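Local coordinates for diol-dehydratase (Roseburia inulinivorans, PDB 5I2A), which probably catalyses the B12-independent dehydration of 1,2-propanediol, as a lyase of the glycyl radical enzyme family, at residues V321-L326 and L343-I348; Q267-I272 and I285-F290. All blocks are in the same frame, centred on the assembly; numbering follows the deposited sequence.

Interaction 1: V321-L326 and L343-I348; sequences VKLNDL and LFQNLI
Leu323 lays its CD2 methyl against the terminal amide of Gln345, 3.4 Å from OE1. CD2 of Leu323 is also 3.6 Å from CD of Gln345. On Gln345, NE2 donates to the backbone O of Leu323 at 2.9 Å. The N-H...O angle is 140°, so the bond is bent. The acceptor lies almost in the amide plane, while the donor is tilted from the plane of the carbonyl. Gln345 spans the gap because CG is anti to the carbonyl carbon (chi1 -61°) and the chain beyond is extended. OE1 accepts from the side chains of Gln273 and Gln277 on helix 262-279. Bonds on both polar atoms hold the buried amide in one orientation. The contact thus joins the end region of helix 309-323 and the residues after it to the loop leading into strand 346-350. This is an outermost strand, within this chain, of a mixed five-stranded sheet, consistent with a half of the barrel known in glycyl radical enzymes. Beside this hydrogen bond the leucines pack together. CD1 of Leu343 presses on CB of Leu326 at 3.4 Å, tighter than usual for two carbons. CD1 of Leu326 lies 4.1 Å from Gln345 OE1, a loose contact.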
ATOM      1  N   VAL A 321      -4.884   4.424  40.035  1.00 14.06           N
ATOM      2  CA  VAL A 321      -6.057   3.547  40.007  1.00 15.42           C
ATOM      3  C   VAL A 321      -6.578   3.378  38.574  1.00 15.39           C
ATOM      4  O   VAL A 321      -6.825   2.261  38.123  1.00 15.51           O
ATOM      5  CB  VAL A 321      -7.197   4.066  40.919  1.00 16.51           C
ATOM      6  CG1 VAL A 321      -8.456   3.239  40.724  1.00 13.90           C
ATOM      7  CG2 VAL A 321      -6.757   4.020  42.382  1.00 16.19           C
ATOM      8  N   LYS A 322      -6.712   4.488  37.864  1.00 15.40           N
ATOM      9  CA  LYS A 322      -7.195   4.453  36.493  1.00 14.58           C
ATOM     10  C   LYS A 322      -6.336   3.559  35.593  1.00 13.68           C
ATOM     11  O   LYS A 322      -6.865   2.828  34.771  1.00 13.72           O
ATOM     12  CB  LYS A 322      -7.276   5.874  35.923  1.00 15.66           C
ATOM     13  CG  LYS A 322      -8.482   6.678  36.438  1.00 17.50           C
ATOM     14  CD  LYS A 322      -9.692   6.610  35.482  1.00 17.13           C
ATOM     15  CE  LYS A 322     -10.288   5.212  35.394  1.00 16.04           C
ATOM     16  NZ  LYS A 322     -11.599   5.151  34.693  1.00 17.12           N
ATOM     17  N   LEU A 323      -5.018   3.603  35.770  1.00 15.11           N
ATOM     18  CA  LEU A 323      -4.116   2.763  34.989  1.00 12.46           C
ATOM     19  C   LEU A 323      -4.434   1.272  35.142  1.00 14.26           C
ATOM     20  O   LEU A 323      -4.125   0.492  34.253  1.00 13.31           O
ATOM     21  CB  LEU A 323      -2.661   3.037  35.375  1.00 13.16           C
ATOM     22  CG  LEU A 323      -2.083   4.339  34.797  1.00 13.58           C
ATOM     23  CD1 LEU A 323      -0.857   4.811  35.589  1.00 12.25           C
ATOM     24  CD2 LEU A 323      -1.711   4.150  33.322  1.00 12.85           C
ATOM     25  N   ASN A 324      -5.051   0.880  36.258  1.00 11.85           N
ATOM     26  CA  ASN A 324      -5.506  -0.497  36.440  1.00 11.92           C
ATOM     27  C   ASN A 324      -6.924  -0.759  35.944  1.00 15.85           C
ATOM     28  O   ASN A 324      -7.372  -1.905  35.920  1.00 15.26           O
ATOM     29  CB  ASN A 324      -5.407  -0.898  37.914  1.00 13.74           C
ATOM     30  CG  ASN A 324      -3.986  -0.954  38.390  1.00 12.70           C
ATOM     31  OD1 ASN A 324      -3.340  -1.995  38.317  1.00 13.06           O
ATOM     32  ND2 ASN A 324      -3.476   0.180  38.856  1.00 11.81           N
ATOM     33  N   ASP A 325      -7.628   0.289  35.538  1.00 15.03           N
ATOM     34  CA  ASP A 325      -8.989   0.112  35.015  1.00 15.55           C
ATOM     35  C   ASP A 325      -8.974  -0.438  33.579  1.00 17.98           C
ATOM     36  O   ASP A 325      -9.896  -1.131  33.156  1.00 14.27           O
ATOM     37  CB  ASP A 325      -9.754   1.438  35.057  1.00 12.67           C
ATOM     38  CG  ASP A 325     -11.261   1.263  34.876  1.00 17.20           C
ATOM     39  OD1 ASP A 325     -11.785   0.152  35.090  1.00 16.92           O
ATOM     40  OD2 ASP A 325     -11.917   2.257  34.527  1.00 17.71           O
ATOM     41  N   LEU A 326      -7.923  -0.121  32.831  1.00 15.48           N
ATOM     42  CA  LEU A 326      -7.808  -0.593  31.448  1.00 14.32           C
ATOM     43  C   LEU A 326      -7.362  -2.056  31.427  1.00 13.45           C
ATOM     44  O   LEU A 326      -6.658  -2.513  32.335  1.00 15.16           O
ATOM     45  CB  LEU A 326      -6.836   0.300  30.663  1.00 12.57           C
ATOM     46  CG  LEU A 326      -7.204   1.789  30.601  1.00 12.83           C
ATOM     47  CD1 LEU A 326      -6.181   2.565  29.792  1.00 12.19           C
ATOM     48  CD2 LEU A 326      -8.608   1.977  30.032  1.00 13.64           C
ATOM     49  N   LEU A 343      -1.015  -4.421  31.256  1.00 13.34           N
ATOM     50  CA  LEU A 343      -0.879  -3.664  30.018  1.00 13.46           C
ATOM     51  C   LEU A 343       0.542  -3.091  29.912  1.00 12.68           C
ATOM     52  O   LEU A 343       0.841  -2.328  28.991  1.00 11.90           O
ATOM     53  CB  LEU A 343      -1.930  -2.541  29.953  1.00 12.69           C
ATOM     54  CG  LEU A 343      -3.362  -3.049  29.717  1.00 15.67           C
ATOM     55  CD1 LEU A 343      -4.376  -1.900  29.701  1.00 14.57           C
ATOM     56  CD2 LEU A 343      -3.414  -3.810  28.412  1.00 11.92           C
ATOM     57  N   PHE A 344       1.389  -3.456  30.881  1.00 12.22           N
ATOM     58  CA  PHE A 344       2.807  -3.098  30.882  1.00 11.77           C
ATOM     59  C   PHE A 344       3.018  -1.603  30.644  1.00 12.52           C
ATOM     60  O   PHE A 344       3.784  -1.199  29.772  1.00 12.64           O
ATOM     61  CB  PHE A 344       3.547  -3.933  29.820  1.00 12.06           C
ATOM     62  CG  PHE A 344       3.188  -5.395  29.877  1.00 12.68           C
ATOM     63  CD1 PHE A 344       3.867  -6.254  30.728  1.00  9.25           C
ATOM     64  CD2 PHE A 344       2.112  -5.890  29.140  1.00 11.65           C
ATOM     65  CE1 PHE A 344       3.504  -7.599  30.815  1.00 14.75           C
ATOM     66  CE2 PHE A 344       1.745  -7.236  29.226  1.00 12.53           C
ATOM     67  CZ  PHE A 344       2.445  -8.090  30.048  1.00  8.74           C
ATOM     68  N   GLN A 345       2.297  -0.794  31.408  1.00 13.09           N
ATOM     69  CA  GLN A 345       2.337   0.645  31.257  1.00 12.15           C
ATOM     70  C   GLN A 345       3.470   1.164  32.131  1.00 14.49           C
ATOM     71  O   GLN A 345       3.308   1.364  33.336  1.00 12.45           O
ATOM     72  CB  GLN A 345       0.986   1.273  31.624  1.00 10.89           C
ATOM     73  CG  GLN A 345      -0.185   0.775  30.724  1.00  9.86           C
ATOM     74  CD  GLN A 345      -1.563   1.229  31.215  1.00 13.09           C
ATOM     75  OE1 GLN A 345      -2.198   2.095  30.612  1.00 13.28           O
ATOM     76  NE2 GLN A 345      -2.029   0.626  32.311  1.00 10.63           N
ATOM     77  N   ASN A 346       4.633   1.336  31.513  1.00 13.80           N
ATOM     78  CA  ASN A 346       5.827   1.627  32.274  1.00 13.01           C
ATOM     79  C   ASN A 346       5.969   3.126  32.510  1.00 13.24           C
ATOM     80  O   ASN A 346       5.870   3.926  31.583  1.00 10.86           O
ATOM     81  CB  ASN A 346       7.064   1.087  31.577  1.00 11.24           C
ATOM     82  CG  ASN A 346       8.249   0.967  32.522  1.00 12.93           C
ATOM     83  OD1 ASN A 346       8.798   1.966  32.980  1.00 13.36           O
ATOM     84  ND2 ASN A 346       8.645  -0.262  32.811  1.00 10.88           N
ATOM     85  N   LEU A 347       6.201   3.478  33.769  1.00 13.41           N
ATOM     86  CA  LEU A 347       6.310   4.860  34.203  1.00 11.91           C
ATOM     87  C   LEU A 347       7.547   4.956  35.064  1.00 13.32           C
ATOM     88  O   LEU A 347       7.705   4.211  36.038  1.00 13.25           O
ATOM     89  CB  LEU A 347       5.054   5.310  34.974  1.00 11.90           C
ATOM     90  CG  LEU A 347       4.917   6.794  35.353  1.00 11.75           C
ATOM     91  CD1 LEU A 347       3.429   7.171  35.475  1.00 11.35           C
ATOM     92  CD2 LEU A 347       5.635   7.137  36.645  1.00 10.30           C
ATOM     93  N   ILE A 348       8.433   5.870  34.698  1.00 14.08           N
ATOM     94  CA  ILE A 348       9.758   5.903  35.300  1.00 11.96           C
ATOM     95  C   ILE A 348       9.996   7.230  36.031  1.00 13.75           C
ATOM     96  O   ILE A 348       9.432   8.261  35.662  1.00 12.27           O
ATOM     97  CB  ILE A 348      10.844   5.672  34.227  1.00 12.88           C
ATOM     98  CG1 ILE A 348      12.150   5.168  34.851  1.00 14.12           C
ATOM     99  CG2 ILE A 348      11.064   6.920  33.400  1.00 11.13           C
ATOM    100  CD1 ILE A 348      12.949   4.311  33.884  1.00 13.02           C
TER

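Interaction 2: Q267-I272 and I285-F290; sequences QSFWFI and ISPGRF
The Phe269 ring receives the edge of Phe290 on one face and Pro287 at its rim. CE2 of Phe290 sits over the centre of the Phe269 ring, 3.9 Å above the plane. This is a T-shaped (edge-to-face) pair. The centroids are 5.1 Å apart and the planes are at 72°. CE2 of Phe290 lies 4.0 Å from both CD2 and CE2 of Phe269. CD2 of Phe290 sits beside it, 4.1 Å from Phe269 CE1. Pro287 comes in at the far end of the ring, near its plane. Its CG is 3.8 Å from Phe269 CZ, and its CB is equally close to CE1. Pro287 thus meets the ring at its edge, and Phe290 meets it over a face. Both aromatic side chains extend with CG anti to the backbone N (chi1 161° for Phe269), which carries the rings out from their backbones toward each other. The Phe269 ring also meets Tyr171 of helix 171-190. Ile319 of helix 309-323 touches both phenylalanines. A leucine in place of Phe269 has no ring face, so the edge of Phe290 would probably be left without its aromatic partner and a gap would be likely to open beside Pro287. Between the two partner residues the loop turns sharply. Arg289 is the centre of an inverse gamma turn, closed by the bond from Phe290 N to Gly288 O. Arg289 also takes the N-cap position of helix 290-293. The T-shaped pair, with a proline at the ring edge, packs helix 262-279 against the loop between strand 283-285 and helix 290-293 in the pyruvate formate lyase-like part of a glycyl radical enzyme.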
ATOM      1  N   GLN A 267      -5.579  15.129  33.929  1.00 14.85           N
ATOM      2  CA  GLN A 267      -6.709  14.700  33.125  1.00 16.10           C
ATOM      3  C   GLN A 267      -6.326  14.611  31.654  1.00 15.27           C
ATOM      4  O   GLN A 267      -6.753  13.698  30.966  1.00 15.99           O
ATOM      5  CB  GLN A 267      -7.891  15.653  33.297  1.00 14.35           C
ATOM      6  CG  GLN A 267      -9.155  15.240  32.551  1.00 14.18           C
ATOM      7  CD  GLN A 267      -9.699  13.915  33.000  1.00 19.87           C
ATOM      8  OE1 GLN A 267     -10.255  13.784  34.106  1.00 18.65           O
ATOM      9  NE2 GLN A 267      -9.548  12.907  32.146  1.00 16.62           N
ATOM     10  N   SER A 268      -5.530  15.572  31.196  1.00 14.48           N
ATOM     11  CA  SER A 268      -5.050  15.599  29.826  1.00 18.87           C
ATOM     12  C   SER A 268      -4.174  14.378  29.550  1.00 18.48           C
ATOM     13  O   SER A 268      -4.376  13.677  28.574  1.00 15.45           O
ATOM     14  CB  SER A 268      -4.265  16.876  29.553  1.00 16.33           C
ATOM     15  OG  SER A 268      -4.010  17.003  28.178  1.00 17.60           O
ATOM     16  N   PHE A 269      -3.205  14.143  30.422  1.00 16.10           N
ATOM     17  CA  PHE A 269      -2.418  12.935  30.374  1.00 15.81           C
ATOM     18  C   PHE A 269      -3.300  11.695  30.290  1.00 16.65           C
ATOM     19  O   PHE A 269      -3.085  10.844  29.422  1.00 17.86           O
ATOM     20  CB  PHE A 269      -1.511  12.813  31.591  1.00 14.63           C
ATOM     21  CG  PHE A 269      -1.030  11.421  31.824  1.00 16.83           C
ATOM     22  CD1 PHE A 269       0.043  10.923  31.107  1.00 13.50           C
ATOM     23  CD2 PHE A 269      -1.672  10.591  32.722  1.00 14.26           C
ATOM     24  CE1 PHE A 269       0.480   9.639  31.295  1.00 13.66           C
ATOM     25  CE2 PHE A 269      -1.235   9.301  32.915  1.00 16.64           C
ATOM     26  CZ  PHE A 269      -0.154   8.826  32.198  1.00 17.48           C
ATOM     27  N   TRP A 270      -4.285  11.585  31.179  1.00 13.23           N
ATOM     28  CA  TRP A 270      -5.060  10.352  31.229  1.00 16.35           C
ATOM     29  C   TRP A 270      -5.853  10.134  29.932  1.00 16.48           C
ATOM     30  O   TRP A 270      -5.910   9.027  29.440  1.00 15.20           O
ATOM     31  CB  TRP A 270      -6.028  10.292  32.421  1.00 13.34           C
ATOM     32  CG  TRP A 270      -6.851   9.032  32.338  1.00 14.32           C
ATOM     33  CD1 TRP A 270      -8.181   8.933  32.081  1.00 14.11           C
ATOM     34  CD2 TRP A 270      -6.356   7.685  32.417  1.00 14.44           C
ATOM     35  NE1 TRP A 270      -8.557   7.607  32.034  1.00 15.17           N
ATOM     36  CE2 TRP A 270      -7.450   6.825  32.229  1.00 14.54           C
ATOM     37  CE3 TRP A 270      -5.088   7.128  32.641  1.00 16.07           C
ATOM     38  CZ2 TRP A 270      -7.320   5.437  32.246  1.00 10.34           C
ATOM     39  CZ3 TRP A 270      -4.959   5.752  32.671  1.00 12.79           C
ATOM     40  CH2 TRP A 270      -6.070   4.921  32.478  1.00 14.15           C
ATOM     41  N   PHE A 271      -6.467  11.178  29.393  1.00 16.81           N
ATOM     42  CA  PHE A 271      -7.204  11.039  28.131  1.00 15.52           C
ATOM     43  C   PHE A 271      -6.288  10.511  27.012  1.00 11.77           C
ATOM     44  O   PHE A 271      -6.687   9.655  26.238  1.00 13.45           O
ATOM     45  CB  PHE A 271      -7.843  12.376  27.728  1.00 13.25           C
ATOM     46  CG  PHE A 271      -9.207  12.618  28.354  1.00 17.73           C
ATOM     47  CD1 PHE A 271     -10.123  11.585  28.485  1.00 15.17           C
ATOM     48  CD2 PHE A 271      -9.562  13.876  28.815  1.00 14.99           C
ATOM     49  CE1 PHE A 271     -11.376  11.804  29.054  1.00 17.79           C
ATOM     50  CE2 PHE A 271     -10.814  14.107  29.386  1.00 16.38           C
ATOM     51  CZ  PHE A 271     -11.718  13.079  29.508  1.00 17.52           C
ATOM     52  N   ILE A 272      -5.055  10.996  26.954  1.00 13.14           N
ATOM     53  CA  ILE A 272      -4.129  10.520  25.936  1.00 15.36           C
ATOM     54  C   ILE A 272      -3.789   9.047  26.192  1.00 16.00           C
ATOM     55  O   ILE A 272      -3.870   8.229  25.276  1.00 14.13           O
ATOM     56  CB  ILE A 272      -2.842  11.362  25.881  1.00 13.32           C
ATOM     57  CG1 ILE A 272      -3.172  12.811  25.512  1.00 13.92           C
ATOM     58  CG2 ILE A 272      -1.882  10.772  24.874  1.00 13.67           C
ATOM     59  CD1 ILE A 272      -3.988  12.955  24.199  1.00 13.79           C
ATOM     60  N   ILE A 285       1.875   0.853  26.174  1.00 11.10           N
ATOM     61  CA  ILE A 285       1.741   2.294  26.077  1.00  8.79           C
ATOM     62  C   ILE A 285       2.292   2.865  27.394  1.00 11.47           C
ATOM     63  O   ILE A 285       1.644   2.774  28.453  1.00 12.33           O
ATOM     64  CB  ILE A 285       0.274   2.709  25.842  1.00 11.11           C
ATOM     65  CG1 ILE A 285      -0.258   2.053  24.563  1.00 12.40           C
ATOM     66  CG2 ILE A 285       0.132   4.232  25.821  1.00 14.00           C
ATOM     67  CD1 ILE A 285       0.569   2.357  23.289  1.00  8.97           C
ATOM     68  N   SER A 286       3.503   3.408  27.337  1.00 11.25           N
ATOM     69  CA  SER A 286       4.253   3.704  28.549  1.00 12.64           C
ATOM     70  C   SER A 286       4.374   5.200  28.838  1.00 15.40           C
ATOM     71  O   SER A 286       4.983   5.945  28.068  1.00 12.08           O
ATOM     72  CB  SER A 286       5.646   3.075  28.457  1.00 14.48           C
ATOM     73  OG  SER A 286       5.545   1.682  28.215  1.00 13.40           O
ATOM     74  N   PRO A 287       3.794   5.638  29.965  1.00 14.46           N
ATOM     75  CA  PRO A 287       3.841   7.049  30.377  1.00 14.68           C
ATOM     76  C   PRO A 287       5.256   7.630  30.389  1.00 14.15           C
ATOM     77  O   PRO A 287       5.412   8.822  30.163  1.00 15.59           O
ATOM     78  CB  PRO A 287       3.241   7.018  31.787  1.00 11.05           C
ATOM     79  CG  PRO A 287       2.259   5.883  31.711  1.00 13.84           C
ATOM     80  CD  PRO A 287       2.963   4.832  30.875  1.00 11.05           C
ATOM     81  N   GLY A 288       6.273   6.811  30.621  1.00 13.88           N
ATOM     82  CA  GLY A 288       7.640   7.317  30.543  1.00 12.50           C
ATOM     83  C   GLY A 288       7.973   8.261  31.703  1.00 15.18           C
ATOM     84  O   GLY A 288       7.566   8.001  32.840  1.00 12.41           O
ATOM     85  N   ARG A 289       8.696   9.349  31.418  1.00 12.68           N
ATOM     86  CA  ARG A 289       9.230  10.227  32.473  1.00 13.51           C
ATOM     87  C   ARG A 289       8.165  11.196  33.011  1.00 15.40           C
ATOM     88  O   ARG A 289       8.295  12.415  32.909  1.00 15.68           O
ATOM     89  CB  ARG A 289      10.437  11.014  31.958  1.00 15.66           C
ATOM     90  CG  ARG A 289      11.512  10.159  31.295  1.00 13.26           C
ATOM     91  CD  ARG A 289      12.785  10.983  31.106  1.00 12.72           C
ATOM     92  NE  ARG A 289      13.508  11.147  32.364  1.00 14.36           N
ATOM     93  CZ  ARG A 289      14.619  11.867  32.496  1.00 15.80           C
ATOM     94  NH1 ARG A 289      15.140  12.509  31.448  1.00 13.70           N
ATOM     95  NH2 ARG A 289      15.209  11.946  33.675  1.00 14.13           N
ATOM     96  N   PHE A 290       7.116  10.619  33.579  1.00 12.31           N
ATOM     97  CA  PHE A 290       5.977  11.340  34.134  1.00 13.41           C
ATOM     98  C   PHE A 290       6.407  12.359  35.191  1.00 16.20           C
ATOM     99  O   PHE A 290       5.852  13.444  35.238  1.00 15.08           O
ATOM    100  CB  PHE A 290       5.002  10.305  34.700  1.00 13.52           C
ATOM    101  CG  PHE A 290       3.739  10.853  35.297  1.00 15.75           C
ATOM    102  CD1 PHE A 290       3.661  11.118  36.658  1.00 13.14           C
ATOM    103  CD2 PHE A 290       2.594  10.973  34.536  1.00 15.12           C
ATOM    104  CE1 PHE A 290       2.477  11.544  37.227  1.00 15.40           C
ATOM    105  CE2 PHE A 290       1.406  11.406  35.102  1.00 19.22           C
ATOM    106  CZ  PHE A 290       1.350  11.699  36.450  1.00 15.17           C
TER

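The two interactions lie side by side in the Pyruvate formate lyase-like region, their centres about 9 Å apart. They come in series along the chain: interaction 2 closes before interaction 1 opens. Gly288 of loop 285-290 probably makes backbone hydrogen bonds with Asn346 and Ile348 of segment 343-348, so the loop runs alongside strand 346-350. Trp270 packs its CH2 against Lys322 O. Helix 262-279 carries one segment of interaction 2 and also supplies Gln273 and Gln277 to interaction 1. Helix 309-323 carries part of interaction 1 and reaches interaction 2 through Ile319. Together they pack two helices and a loop beside strand 346-350, an outermost strand of the five-stranded sheet within this chain.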